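PDB 4LN9: rifamycin polyketide synthase from Amycolatopsis mediterranei, which probably dehydrates the polyketide intermediate on the terminal module of the rifamycin assembly line through its double-hotdog dehydratase domain. Local coordinates for residues 36-40 / 228-232. Residues are numbered along the deposited sequence; the frame is centred on the assembly and turned at random.
Sequences ADHPL and EAGRF
Pro39 and Phe232 show how a proline ring just after a strand can serve as the apolar wedge against a turn beside a short helix, where the two segments share no direct hydrogen bond: Pro39 CG stands over the middle of the phenyl face, a CH-pi contact at 3.8 Å from the Phe232 ring centroid and only 11° off the ring normal. Pro39 CB meets the far end of the ring at Phe232 CZ, 3.7 Å away. Arg231, within the type I turn from Ala229 to Phe232, is the side chain to follow outward. Its CB packs on Pro39 CG at 3.7 Å; CG and CD carry the chain on, and the bend at chi3 (57°) swings the guanidinium back across the proline, whose CG lies against one of its faces. NE then donates to a water that also donates to Asp37 OD1. At the tip the two nitrogens part company: NH1 turns to Glu228 OE1 in a long salt bridge, while NH2 reaches Asp37 OD1 at 3.5 Å and gives a further bond to a second water. The aspartate oxygen approaches the guanidinium edge near its plane. Asp37, Glu228 and Arg231 thereby form a salt-bridge network. Another water joins the backbone carbonyls of Asp37 and Arg231.

Deeper in, the phenyl edge points at the face of the His38 imidazole in an offset edge-to-face pair, planes 83° apart, and Leu40 CD1 meets the rim at Phe232 CE1, 3.6 Å away. His38 ND1 accepts from Leu40 N (3.1 Å) and NE2 is hydrogen-bonded to Glu85 OE2. In this double-hotdog domain, side-chain packing and waters thus join edge strand 34-38 to the turn 229-232 adjoining helix 226-229, with helix 80-93 touching His38, Leu40 and Phe232, Trp66 packing on Leu40, Glu228 and Phe232, and strand 41-47 alongside 34-38.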
ATOM      1  N   ALA A  36      10.829  -0.019   3.704  1.00 30.28           N
ATOM      2  CA  ALA A  36      11.257  -1.241   3.027  1.00 32.30           C
ATOM      3  C   ALA A  36      12.714  -1.582   3.343  1.00 38.70           C
ATOM      4  O   ALA A  36      13.155  -2.713   3.138  1.00 37.63           O
ATOM      5  CB  ALA A  36      11.049  -1.118   1.525  1.00 30.38           C
ATOM      6  N   ASP A  37      13.447  -0.601   3.867  1.00 35.92           N
ATOM      7  CA  ASP A  37      14.893  -0.718   4.073  1.00 41.86           C
ATOM      8  C   ASP A  37      15.614  -1.357   2.889  1.00 35.67           C
ATOM      9  O   ASP A  37      16.306  -2.364   3.043  1.00 39.47           O
ATOM     10  CB  ASP A  37      15.199  -1.485   5.361  1.00 39.90           C
ATOM     11  CG  ASP A  37      16.633  -1.301   5.825  1.00 48.33           C
ATOM     12  OD1 ASP A  37      17.295  -0.348   5.361  1.00 48.10           O
ATOM     13  OD2 ASP A  37      17.091  -2.099   6.669  1.00 51.29           O
ATOM     14  N   HIS A  38      15.528  -0.710   1.729  1.00 35.17           N
ATOM     15  CA  HIS A  38      15.978  -1.308   0.475  1.00 31.28           C
ATOM     16  C   HIS A  38      16.262  -0.218  -0.525  1.00 32.40           C
ATOM     17  O   HIS A  38      15.565   0.795  -0.543  1.00 39.85           O
ATOM     18  CB  HIS A  38      14.896  -2.238  -0.063  1.00 29.84           C
ATOM     19  CG  HIS A  38      15.332  -3.056  -1.251  1.00 28.12           C
ATOM     20  ND1 HIS A  38      15.352  -2.560  -2.500  1.00 31.10           N
ATOM     21  CD2 HIS A  38      15.813  -4.360  -1.336  1.00 30.20           C
ATOM     22  CE1 HIS A  38      15.793  -3.505  -3.349  1.00 30.07           C
ATOM     23  NE2 HIS A  38      16.080  -4.605  -2.634  1.00 27.35           N
ATOM     24  N   PRO A  39      17.323  -0.375  -1.338  1.00 36.00           N
ATOM     25  CA  PRO A  39      17.759   0.782  -2.126  1.00 33.75           C
ATOM     26  C   PRO A  39      16.836   1.125  -3.300  1.00 40.44           C
ATOM     27  O   PRO A  39      16.992   2.185  -3.905  1.00 38.97           O
ATOM     28  CB  PRO A  39      19.144   0.367  -2.645  1.00 39.33           C
ATOM     29  CG  PRO A  39      19.567  -0.781  -1.784  1.00 35.67           C
ATOM     30  CD  PRO A  39      18.303  -1.480  -1.388  1.00 36.37           C
ATOM     31  N   LEU A  40      15.926   0.222  -3.657  1.00 35.30           N
ATOM     32  CA  LEU A  40      15.032   0.462  -4.793  1.00 34.33           C
ATOM     33  C   LEU A  40      13.567   0.622  -4.389  1.00 33.25           C
ATOM     34  O   LEU A  40      12.697   0.754  -5.249  1.00 39.10           O
ATOM     35  CB  LEU A  40      15.158  -0.649  -5.838  1.00 32.94           C
ATOM     36  CG  LEU A  40      16.502  -0.775  -6.559  1.00 38.55           C
ATOM     37  CD1 LEU A  40      16.530  -2.032  -7.415  1.00 33.30           C
ATOM     38  CD2 LEU A  40      16.777   0.462  -7.403  1.00 32.74           C
ATOM     39  N   GLU A 228      26.093   0.110  -1.735  1.00 36.27           N
ATOM     40  CA  GLU A 228      24.774  -0.312  -2.197  1.00 43.95           C
ATOM     41  C   GLU A 228      24.632  -1.834  -2.181  1.00 41.11           C
ATOM     42  O   GLU A 228      23.718  -2.376  -1.558  1.00 34.87           O
ATOM     43  CB  GLU A 228      24.507   0.223  -3.606  1.00 43.00           C
ATOM     44  CG  GLU A 228      24.170   1.704  -3.652  1.00 51.63           C
ATOM     45  CD  GLU A 228      22.720   1.982  -3.306  1.00 61.42           C
ATOM     46  OE1 GLU A 228      22.360   1.866  -2.115  1.00 65.11           O
ATOM     47  OE2 GLU A 228      21.942   2.312  -4.224  1.00 57.75           O
ATOM     48  N   ALA A 229      25.581  -2.512  -2.821  1.00 40.45           N
ATOM     49  CA  ALA A 229      25.586  -3.973  -2.903  1.00 32.91           C
ATOM     50  C   ALA A 229      25.232  -4.625  -1.569  1.00 28.53           C
ATOM     51  O   ALA A 229      24.494  -5.611  -1.522  1.00 33.51           O
ATOM     52  CB  ALA A 229      26.940  -4.469  -3.392  1.00 30.51           C
ATOM     53  N   GLY A 230      25.758  -4.065  -0.487  1.00 28.08           N
ATOM     54  CA  GLY A 230      25.559  -4.639   0.837  1.00 25.74           C
ATOM     55  C   GLY A 230      24.119  -4.554   1.314  1.00 33.03           C
ATOM     56  O   GLY A 230      23.717  -5.290   2.215  1.00 37.49           O
ATOM     57  N   ARG A 231      23.339  -3.645   0.731  1.00 33.93           N
ATOM     58  CA  ARG A 231      21.946  -3.460   1.152  1.00 35.05           C
ATOM     59  C   ARG A 231      20.942  -4.274   0.325  1.00 36.41           C
ATOM     60  O   ARG A 231      19.752  -4.300   0.641  1.00 37.70           O
ATOM     61  CB  ARG A 231      21.546  -1.979   1.131  1.00 33.63           C
ATOM     62  CG  ARG A 231      22.479  -1.039   1.878  1.00 38.68           C
ATOM     63  CD  ARG A 231      21.945   0.390   1.841  1.00 50.18           C
ATOM     64  NE  ARG A 231      20.592   0.483   2.387  1.00 54.48           N
ATOM     65  CZ  ARG A 231      19.614   1.215   1.859  1.00 50.14           C
ATOM     66  NH1 ARG A 231      19.831   1.923   0.759  1.00 50.10           N
ATOM     67  NH2 ARG A 231      18.422   1.251   2.441  1.00 49.64           N
ATOM     68  N   PHE A 232      21.405  -4.839  -0.788  1.00 30.76           N
ATOM     69  CA  PHE A 232      20.558  -5.666  -1.650  1.00 30.76           C
ATOM     70  C   PHE A 232      20.521  -7.116  -1.176  1.00 35.17           C
ATOM     71  O   PHE A 232      21.441  -7.578  -0.500  1.00 33.87           O
ATOM     72  CB  PHE A 232      21.058  -5.621  -3.096  1.00 29.28           C
ATOM     73  CG  PHE A 232      20.673  -4.373  -3.833  1.00 33.36           C
ATOM     74  CD1 PHE A 232      19.366  -4.171  -4.242  1.00 32.44           C
ATOM     75  CD2 PHE A 232      21.634  -3.447  -4.203  1.00 34.08           C
ATOM     76  CE1 PHE A 232      19.013  -3.040  -4.954  1.00 33.94           C
ATOM     77  CE2 PHE A 232      21.293  -2.325  -4.933  1.00 39.29           C
ATOM     78  CZ  PHE A 232      19.978  -2.115  -5.301  1.00 40.86           C
TER
HETATM   79  O   HOH W   1      18.794  -3.354   3.478  1.00 48.23           O
HETATM   80  O   HOH W   2      19.727  -0.737   4.336  1.00 56.55           O
HETATM   81  O   HOH W   3      16.427   2.665   2.142  1.00 49.38           O